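Local coordinates for protein esterase Rv0045c (Mycobacterium tuberculosis, PDB 6WYN) that hydrolyses carboxylic esters, preferring short, straight alkyl chains of about four atoms, and probably serves in ester or lipid metabolism, at residues L76-S81 against A109-L114; A82-F87 against A148-G153; L177-P182 against G282-Q287. All blocks are in the same frame, centred on the assembly; numbering follows the deposited sequence.

Overall arrangement
Interactions 1 and 2 pair strands of one sheet; interaction 3 lies at the end of its strand 174-178, where 177-182 meets the loop and helix start 282-287. The first two are adjacent, centres about 9 Å apart: strand 109-112, antiparallel to 73-78, runs parallel to 85-88, where the N of L110 meets the O of V85 at 2.9 Å. Interaction 2 touches interaction 3 through the next strand, the O of G153 lying 2.8 Å from the N of V178. Interaction 3 holds D179, the probable active-site aspartate, whose side chain is about 10 Å from that of V152. Interaction 1, its centre about 26 Å from that of interaction 3, lies away from the active site.

Interaction 1. Residues L76-S81 against A109-L114; sequences LRWGGS and ALAVDL
L76 opens the pairing with A111, two backbone bonds joining them: L76 N to A111 O and A111 N to L76 O, at 2.8 and 2.9 Å. The O of L76 also receives a CA-H...O contact from L110. R77 follows as a non-hydrogen-bonded pair with L110, and the two side chains pass each other at a slant. CD1 of L110 touches CB of R77 at 3.8 Å and also approaches the O of L76. With CG anti to the backbone N (chi1 -173°), the arginine then leads away from strand 109-112, and its NH1 forms a salt bridge with E66. W78 pairs with A109, its N donating to the O of A109 at 2.9 Å, while the return bond from A109 N to W78 O is 3.0 Å. The indole stands on the same face as L76, A109 and A111. The O of A109 lies at the indole edge, in its plane, 3.8 Å from CD1 of W78. Beyond W78 the chain turns away at G79. This antiparallel pair places strand 73-78 between 65-70 and 109-112, with helix 99-105 packed on W78 and A111 and helix 130-144 packed on L110 from the other face.

Interaction 2. Residues A82-F87 against A148-G153; sequences APRVIF and AEFVVG
I86 sits at the centre of this parallel pairing, held by two backbone hydrogen bonds. Its N donates to the O of F150 at 3.0 Å, and its O accepts from the N of V152 at 2.8 Å. Followed outward, the side chain first brings CB near the O of F150. CG1, anti to the carbonyl carbon (chi1 -57°), then meets CB of A148 at 3.8 Å. At the tip, CD1 of I86 touches that methyl and also CG2 of V151, the latter at 4.1 Å, where the isoleucine and valine lie side by side and point the same way. A148 also presses its CB against the carbonyl oxygens of P83 and R84. The O of R84 is buried without a hydrogen-bonding partner, and lies in the plane of the F150 ring, at its edge, 3.6 Å from CD1.

V85, F87, F150 and V152 occupy the opposite face. CG1 of V85 reaches CG2 of V152 at 3.9 Å, and the F87 ring runs alongside V152, its CD2 3.6 Å from the valine CB. Toward the start of the strands, R84 extends beside F150, with guanidinium and ring planes 79° apart and NH2 approaching CE1; its NH1 is engaged in a salt bridge with E107. Helix 99-105 packs against F87, and helix 317-328 against F150. Such neighbouring parallel strands, inside a sheet with helices on its faces, form the core of the alpha/beta hydrolase fold, and strand 150-154 carries near its end G153, the first glycine of a GxSxG motif consistent with a nucleophile elbow, whose serine, S155, is the probable nucleophile.

Interaction 3. Residues L177-P182 against G282-Q287; sequences LVDVTP and GFVTDQ
The backbones of D179-T181 and F283-V284 approach without a direct hydrogen bond, V180 and V284 being nearest at 6.1 Å between CA atoms. D179 and F283 meet obliquely, carboxylate and ring planes 41° apart. OD2 of D179 lies 3.4 Å from CB of F283, while the backbone O of D179 approaches CD1 of the ring at the same distance. A chi1 of -162°, which sets CG opposite the backbone N, carries the phenyl past that carbonyl, and its CE1 meets CG2 of V180 at 4.1 Å. D179 is probably the acid of the Ser-His-Asp triad of this alpha/beta hydrolase, with S155 and H310, and follows strand 174-178. OD2 is hydrogen-bonded to ND1 of H310 and to OG of S281, whereas OD1 accepts from the N of G278, so both carboxylate oxygens are held and the group's rotation is restrained. A water lies 2.8 Å from OD1 of D179 and accepts from the N of V284 at 3.0 Å, linking the two segments. V284 inserts CG2 against the backbone of D179, 3.4 Å from its carbonyl C, and turns CG1 to CG2 of T181 at 4.0 Å. The hydroxyl of T181 caps the N of A184 at the start of helix 182-200. F283 also stacks on the ring of H310 and meets that of H188, a residue involved in substrate selectivity.

Interaction 1. Residues L76-S81 against A109-L114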
loop_
_atom_site.group_PDB
_atom_site.type_symbol
_atom_site.label_atom_id
_atom_site.label_comp_id
_atom_site.label_asym_id
_atom_site.label_seq_id
_atom_site.Cartn_x
_atom_site.Cartn_y
_atom_site.Cartn_z
ATOM N N LEU A 76 -5.353 -4.881 -9.198
ATOM C CA LEU A 76 -6.830 -4.747 -9.353
ATOM C C LEU A 76 -7.120 -3.485 -10.139
ATOM O O LEU A 76 -6.646 -2.394 -9.754
ATOM C CB LEU A 76 -7.471 -4.701 -7.970
ATOM C CG LEU A 76 -7.306 -5.957 -7.140
ATOM C CD1 LEU A 76 -7.950 -5.789 -5.779
ATOM C CD2 LEU A 76 -7.897 -7.150 -7.864
ATOM N N ARG A 77 -7.883 -3.622 -11.218
ATOM C CA ARG A 77 -8.288 -2.494 -12.084
ATOM C C ARG A 77 -9.768 -2.241 -11.829
ATOM O O ARG A 77 -10.601 -3.153 -12.097
ATOM C CB ARG A 77 -7.989 -2.758 -13.565
ATOM C CG ARG A 77 -8.242 -1.557 -14.462
ATOM C CD ARG A 77 -7.624 -1.693 -15.839
ATOM N NE ARG A 77 -8.270 -2.816 -16.518
ATOM C CZ ARG A 77 -7.769 -3.451 -17.575
ATOM N NH1 ARG A 77 -8.418 -4.493 -18.072
ATOM N NH2 ARG A 77 -6.657 -3.026 -18.129
ATOM N N TRP A 78 -10.063 -1.036 -11.336
ATOM C CA TRP A 78 -11.415 -0.598 -10.903
ATOM C C TRP A 78 -11.996 0.363 -11.924
ATOM O O TRP A 78 -11.252 1.282 -12.343
ATOM C CB TRP A 78 -11.320 0.113 -9.559
ATOM C CG TRP A 78 -10.816 -0.744 -8.445
ATOM C CD1 TRP A 78 -9.517 -1.056 -8.107
ATOM C CD2 TRP A 78 -11.655 -1.367 -7.478
ATOM N NE1 TRP A 78 -9.506 -1.830 -6.981
ATOM C CE2 TRP A 78 -10.804 -2.014 -6.560
ATOM C CE3 TRP A 78 -13.040 -1.386 -7.288
ATOM C CZ2 TRP A 78 -11.315 -2.720 -5.475
ATOM C CZ3 TRP A 78 -13.533 -2.062 -6.199
ATOM C CH2 TRP A 78 -12.684 -2.713 -5.302
ATOM N N GLY A 79 -13.276 0.161 -12.261
ATOM C CA GLY A 79 -14.046 1.135 -13.045
ATOM C C GLY A 79 -13.707 1.123 -14.523
ATOM O O GLY A 79 -13.917 2.185 -15.145
ATOM N N GLY A 80 -13.165 0.037 -15.082
ATOM C CA GLY A 80 -12.756 0.016 -16.514
ATOM C C GLY A 80 -11.253 0.175 -16.789
ATOM O O GLY A 80 -10.434 0.163 -15.853
ATOM N N SER A 81 -10.883 0.416 -18.041
ATOM C CA SER A 81 -9.480 0.315 -18.516
ATOM C C SER A 81 -8.734 1.664 -18.531
ATOM O O SER A 81 -7.575 1.587 -19.007
ATOM C CB SER A 81 -9.435 -0.319 -19.871
ATOM O OG SER A 81 -10.061 0.547 -20.796
ATOM N N ALA A 109 -9.430 3.349 -11.094
ATOM C CA ALA A 109 -8.160 3.256 -10.332
ATOM C C ALA A 109 -7.419 1.956 -10.602
ATOM O O ALA A 109 -8.056 0.998 -10.946
ATOM C CB ALA A 109 -8.489 3.388 -8.874
ATOM N N LEU A 110 -6.115 1.927 -10.329
ATOM C CA LEU A 110 -5.302 0.695 -10.408
ATOM C C LEU A 110 -4.647 0.543 -9.046
ATOM O O LEU A 110 -3.846 1.427 -8.663
ATOM C CB LEU A 110 -4.280 0.802 -11.543
ATOM C CG LEU A 110 -3.577 -0.508 -11.882
ATOM C CD1 LEU A 110 -4.528 -1.465 -12.568
ATOM C CD2 LEU A 110 -2.346 -0.302 -12.764
ATOM N N ALA A 111 -4.958 -0.530 -8.362
ATOM C CA ALA A 111 -4.321 -0.885 -7.085
ATOM C C ALA A 111 -3.353 -2.041 -7.351
ATOM O O ALA A 111 -3.767 -3.158 -7.656
ATOM C CB ALA A 111 -5.375 -1.185 -6.049
ATOM N N VAL A 112 -2.081 -1.707 -7.245
ATOM C CA VAL A 112 -1.064 -2.693 -7.656
ATOM C C VAL A 112 -0.571 -3.552 -6.507
ATOM O O VAL A 112 -0.467 -3.035 -5.416
ATOM C CB VAL A 112 0.128 -1.957 -8.287
ATOM C CG1 VAL A 112 1.145 -2.936 -8.790
ATOM C CG2 VAL A 112 -0.306 -1.027 -9.405
ATOM N N ASP A 113 -0.330 -4.831 -6.777
ATOM C CA ASP A 113 0.397 -5.697 -5.818
ATOM C C ASP A 113 1.900 -5.464 -6.021
ATOM O O ASP A 113 2.378 -5.677 -7.124
ATOM C CB ASP A 113 0.064 -7.177 -5.976
ATOM C CG ASP A 113 -1.329 -7.613 -5.519
ATOM O OD1 ASP A 113 -1.854 -6.995 -4.561
ATOM O OD2 ASP A 113 -1.891 -8.592 -6.116
ATOM N N LEU A 114 2.587 -4.932 -5.013
ATOM C CA LEU A 114 4.036 -4.740 -5.042
ATOM C C LEU A 114 4.682 -6.119 -5.205
ATOM O O LEU A 114 4.172 -7.107 -4.724
ATOM C CB LEU A 114 4.519 -4.058 -3.757
ATOM C CG LEU A 114 4.093 -2.603 -3.538
ATOM C CD1 LEU A 114 4.721 -2.142 -2.257
ATOM C CD2 LEU A 114 4.454 -1.681 -4.710
#

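Interaction 2. Residues A82-F87 against A148-G153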
loop_
_atom_site.group_PDB
_atom_site.type_symbol
_atom_site.label_atom_id
_atom_site.label_comp_id
_atom_site.label_asym_id
_atom_site.label_seq_id
_atom_site.Cartn_x
_atom_site.Cartn_y
_atom_site.Cartn_z
ATOM N N ALA A 82 -9.283 2.799 -17.999
ATOM C CA ALA A 82 -8.617 4.141 -17.988
ATOM C C ALA A 82 -8.441 4.696 -16.561
ATOM O O ALA A 82 -9.104 5.623 -16.105
ATOM C CB ALA A 82 -9.422 5.060 -18.846
ATOM N N PRO A 83 -7.557 4.111 -15.755
ATOM C CA PRO A 83 -7.421 4.541 -14.357
ATOM C C PRO A 83 -7.014 6.013 -14.217
ATOM O O PRO A 83 -6.139 6.429 -14.932
ATOM C CB PRO A 83 -6.285 3.665 -13.818
ATOM C CG PRO A 83 -6.183 2.502 -14.761
ATOM C CD PRO A 83 -6.761 2.924 -16.095
ATOM N N ARG A 84 -7.625 6.742 -13.282
ATOM C CA ARG A 84 -7.223 8.121 -12.906
ATOM C C ARG A 84 -6.168 8.092 -11.782
ATOM O O ARG A 84 -5.347 9.012 -11.730
ATOM C CB ARG A 84 -8.414 8.921 -12.364
ATOM C CG ARG A 84 -9.360 9.562 -13.368
ATOM C CD ARG A 84 -10.240 10.625 -12.688
ATOM N NE ARG A 84 -9.529 11.885 -12.464
ATOM C CZ ARG A 84 -9.983 12.943 -11.781
ATOM N NH1 ARG A 84 -11.176 12.921 -11.209
ATOM N NH2 ARG A 84 -9.220 14.020 -11.661
ATOM N N VAL A 85 -6.195 7.090 -10.890
ATOM C CA VAL A 85 -5.321 7.061 -9.696
ATOM C C VAL A 85 -4.660 5.701 -9.603
ATOM O O VAL A 85 -5.342 4.694 -9.796
ATOM C CB VAL A 85 -6.136 7.322 -8.423
ATOM C CG1 VAL A 85 -5.227 7.487 -7.223
ATOM C CG2 VAL A 85 -7.044 8.544 -8.608
ATOM N N ILE A 86 -3.399 5.707 -9.271
ATOM C CA ILE A 86 -2.648 4.490 -8.891
ATOM C C ILE A 86 -2.471 4.459 -7.381
ATOM O O ILE A 86 -2.036 5.472 -6.831
ATOM C CB ILE A 86 -1.303 4.492 -9.622
ATOM C CG1 ILE A 86 -1.474 4.587 -11.139
ATOM C CG2 ILE A 86 -0.525 3.269 -9.214
ATOM C CD1 ILE A 86 -0.211 5.066 -11.850
ATOM N N PHE A 87 -2.729 3.317 -6.755
ATOM C CA PHE A 87 -2.562 3.106 -5.307
ATOM C C PHE A 87 -1.496 2.033 -5.101
ATOM O O PHE A 87 -1.598 0.975 -5.772
ATOM C CB PHE A 87 -3.888 2.677 -4.688
ATOM C CG PHE A 87 -4.958 3.729 -4.643
ATOM C CD1 PHE A 87 -5.857 3.877 -5.677
ATOM C CD2 PHE A 87 -5.093 4.540 -3.520
ATOM C CE1 PHE A 87 -6.875 4.827 -5.623
ATOM C CE2 PHE A 87 -6.074 5.517 -3.481
ATOM C CZ PHE A 87 -6.972 5.646 -4.512
ATOM N N ALA A 148 -3.017 8.096 -15.562
ATOM C CA ALA A 148 -3.251 8.410 -14.134
ATOM C C ALA A 148 -2.189 9.429 -13.694
ATOM O O ALA A 148 -1.031 9.031 -13.462
ATOM C CB ALA A 148 -3.232 7.160 -13.283
ATOM N N GLU A 149 -2.576 10.691 -13.564
ATOM C CA GLU A 149 -1.725 11.753 -12.962
ATOM C C GLU A 149 -1.351 11.414 -11.501
ATOM O O GLU A 149 -0.144 11.531 -11.212
ATOM C CB GLU A 149 -2.438 13.103 -13.036
ATOM C CG GLU A 149 -2.430 13.706 -14.435
ATOM C CD GLU A 149 -3.652 14.538 -14.802
ATOM O OE1 GLU A 149 -4.716 14.390 -14.134
ATOM O OE2 GLU A 149 -3.549 15.322 -15.775
ATOM N N PHE A 150 -2.304 10.966 -10.651
ATOM C CA PHE A 150 -2.173 10.872 -9.167
ATOM C C PHE A 150 -1.705 9.483 -8.723
ATOM O O PHE A 150 -2.286 8.468 -9.110
ATOM C CB PHE A 150 -3.505 11.224 -8.477
ATOM C CG PHE A 150 -4.181 12.419 -9.097
ATOM C CD1 PHE A 150 -4.942 12.288 -10.257
ATOM C CD2 PHE A 150 -3.943 13.698 -8.615
ATOM C CE1 PHE A 150 -5.511 13.392 -10.878
ATOM C CE2 PHE A 150 -4.517 14.808 -9.229
ATOM C CZ PHE A 150 -5.302 14.656 -10.354
ATOM N N VAL A 151 -0.705 9.443 -7.848
ATOM C CA VAL A 151 -0.244 8.207 -7.183
ATOM C C VAL A 151 -0.358 8.382 -5.681
ATOM O O VAL A 151 0.212 9.323 -5.141
ATOM C CB VAL A 151 1.177 7.831 -7.606
ATOM C CG1 VAL A 151 1.618 6.508 -7.020
ATOM C CG2 VAL A 151 1.252 7.815 -9.121
ATOM N N VAL A 152 -1.071 7.462 -5.063
ATOM C CA VAL A 152 -1.216 7.351 -3.606
ATOM C C VAL A 152 -0.436 6.129 -3.185
ATOM O O VAL A 152 -0.778 5.049 -3.675
ATOM C CB VAL A 152 -2.684 7.213 -3.231
ATOM C CG1 VAL A 152 -2.865 7.095 -1.732
ATOM C CG2 VAL A 152 -3.492 8.342 -3.834
ATOM N N GLY A 153 0.504 6.306 -2.261
ATOM C CA GLY A 153 1.320 5.209 -1.752
ATOM C C GLY A 153 1.388 5.229 -0.258
ATOM O O GLY A 153 1.758 6.294 0.323
#

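Interaction 3. Residues L177-P182 against G282-Q287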
loop_
_atom_site.group_PDB
_atom_site.type_symbol
_atom_site.label_atom_id
_atom_site.label_comp_id
_atom_site.label_asym_id
_atom_site.label_seq_id
_atom_site.Cartn_x
_atom_site.Cartn_y
_atom_site.Cartn_z
ATOM N N LEU A 177 1.504 10.641 -0.114
ATOM C CA LEU A 177 2.251 9.719 0.760
ATOM C C LEU A 177 1.382 9.426 1.970
ATOM O O LEU A 177 0.996 10.416 2.703
ATOM C CB LEU A 177 3.573 10.360 1.199
ATOM C CG LEU A 177 4.590 10.652 0.103
ATOM C CD1 LEU A 177 5.845 11.226 0.723
ATOM C CD2 LEU A 177 4.966 9.399 -0.684
ATOM N N VAL A 178 1.143 8.156 2.271
ATOM C CA VAL A 178 0.383 7.813 3.502
ATOM C C VAL A 178 1.356 7.335 4.567
ATOM O O VAL A 178 1.904 6.223 4.449
ATOM C CB VAL A 178 -0.763 6.847 3.205
ATOM C CG1 VAL A 178 -1.570 6.491 4.430
ATOM C CG2 VAL A 178 -1.666 7.444 2.148
ATOM N N ASP A 179 1.475 8.158 5.633
ATOM C CA ASP A 179 2.239 7.904 6.868
ATOM C C ASP A 179 3.660 7.411 6.577
ATOM O O ASP A 179 4.108 6.508 7.264
ATOM C CB ASP A 179 1.471 6.942 7.777
ATOM C CG ASP A 179 1.714 7.196 9.265
ATOM O OD1 ASP A 179 1.547 8.342 9.680
ATOM O OD2 ASP A 179 2.111 6.238 10.004
ATOM N N VAL A 180 4.386 8.061 5.691
ATOM C CA VAL A 180 5.809 7.721 5.470
ATOM C C VAL A 180 6.592 8.909 4.908
ATOM O O VAL A 180 6.043 9.716 4.171
ATOM C CB VAL A 180 5.900 6.497 4.531
ATOM C CG1 VAL A 180 5.541 6.897 3.106
ATOM C CG2 VAL A 180 7.272 5.838 4.608
ATOM N N THR A 181 7.890 8.926 5.206
ATOM C CA THR A 181 8.929 9.710 4.481
ATOM C C THR A 181 10.139 8.778 4.318
ATOM O O THR A 181 10.228 7.763 4.999
ATOM C CB THR A 181 9.319 10.991 5.240
ATOM O OG1 THR A 181 10.199 10.576 6.292
ATOM C CG2 THR A 181 8.141 11.742 5.835
ATOM N N PRO A 182 11.143 9.109 3.483
ATOM C CA PRO A 182 12.351 8.281 3.407
ATOM C C PRO A 182 12.961 8.034 4.787
ATOM O O PRO A 182 13.209 6.883 5.150
ATOM C CB PRO A 182 13.250 9.110 2.522
ATOM C CG PRO A 182 12.262 9.781 1.610
ATOM C CD PRO A 182 11.168 10.249 2.550
ATOM N N GLY A 282 3.132 7.140 15.593
ATOM C CA GLY A 282 4.468 7.710 15.851
ATOM C C GLY A 282 5.420 7.503 14.688
ATOM O O GLY A 282 6.569 7.978 14.751
ATOM N N PHE A 283 4.969 6.879 13.607
ATOM C CA PHE A 283 5.880 6.449 12.529
ATOM C C PHE A 283 6.618 7.643 11.942
ATOM O O PHE A 283 7.847 7.588 11.716
ATOM C CB PHE A 283 5.076 5.681 11.486
ATOM C CG PHE A 283 5.923 4.839 10.578
ATOM C CD1 PHE A 283 6.424 5.362 9.407
ATOM C CD2 PHE A 283 6.172 3.512 10.890
ATOM C CE1 PHE A 283 7.184 4.582 8.548
ATOM C CE2 PHE A 283 6.939 2.724 10.035
ATOM C CZ PHE A 283 7.424 3.265 8.858
ATOM N N VAL A 284 5.875 8.699 11.649
ATOM C CA VAL A 284 6.400 9.949 11.073
ATOM C C VAL A 284 6.410 11.012 12.184
ATOM O O VAL A 284 5.347 11.266 12.745
ATOM C CB VAL A 284 5.555 10.401 9.879
ATOM C CG1 VAL A 284 6.080 11.722 9.293
ATOM C CG2 VAL A 284 5.479 9.274 8.831
ATOM N N THR A 285 7.576 11.615 12.436
ATOM C CA THR A 285 7.763 12.692 13.432
ATOM C C THR A 285 7.536 14.059 12.803
ATOM O O THR A 285 7.600 14.215 11.550
ATOM C CB THR A 285 9.177 12.652 14.018
ATOM O OG1 THR A 285 10.095 13.000 12.984
ATOM C CG2 THR A 285 9.467 11.306 14.609
ATOM N N ASP A 286 7.370 15.073 13.646
ATOM C CA ASP A 286 7.304 16.485 13.170
ATOM C C ASP A 286 8.583 16.845 12.421
ATOM O O ASP A 286 8.503 17.532 11.402
ATOM C CB ASP A 286 7.074 17.460 14.336
ATOM C CG ASP A 286 5.669 17.342 14.938
ATOM O OD1 ASP A 286 4.762 16.774 14.281
ATOM O OD2 ASP A 286 5.492 17.772 16.069
ATOM N N GLN A 287 9.742 16.426 12.920
ATOM C CA GLN A 287 11.015 16.679 12.216
ATOM C C GLN A 287 11.017 15.968 10.840
ATOM O O GLN A 287 11.485 16.566 9.835
ATOM C CB GLN A 287 12.166 16.192 13.118
ATOM C CG GLN A 287 13.404 17.061 13.001
ATOM C CD GLN A 287 13.314 18.425 13.677
ATOM O OE1 GLN A 287 13.486 18.542 14.890
ATOM N NE2 GLN A 287 13.176 19.478 12.875
HETATM O O HOH W 1 2.964 9.355 11.903
#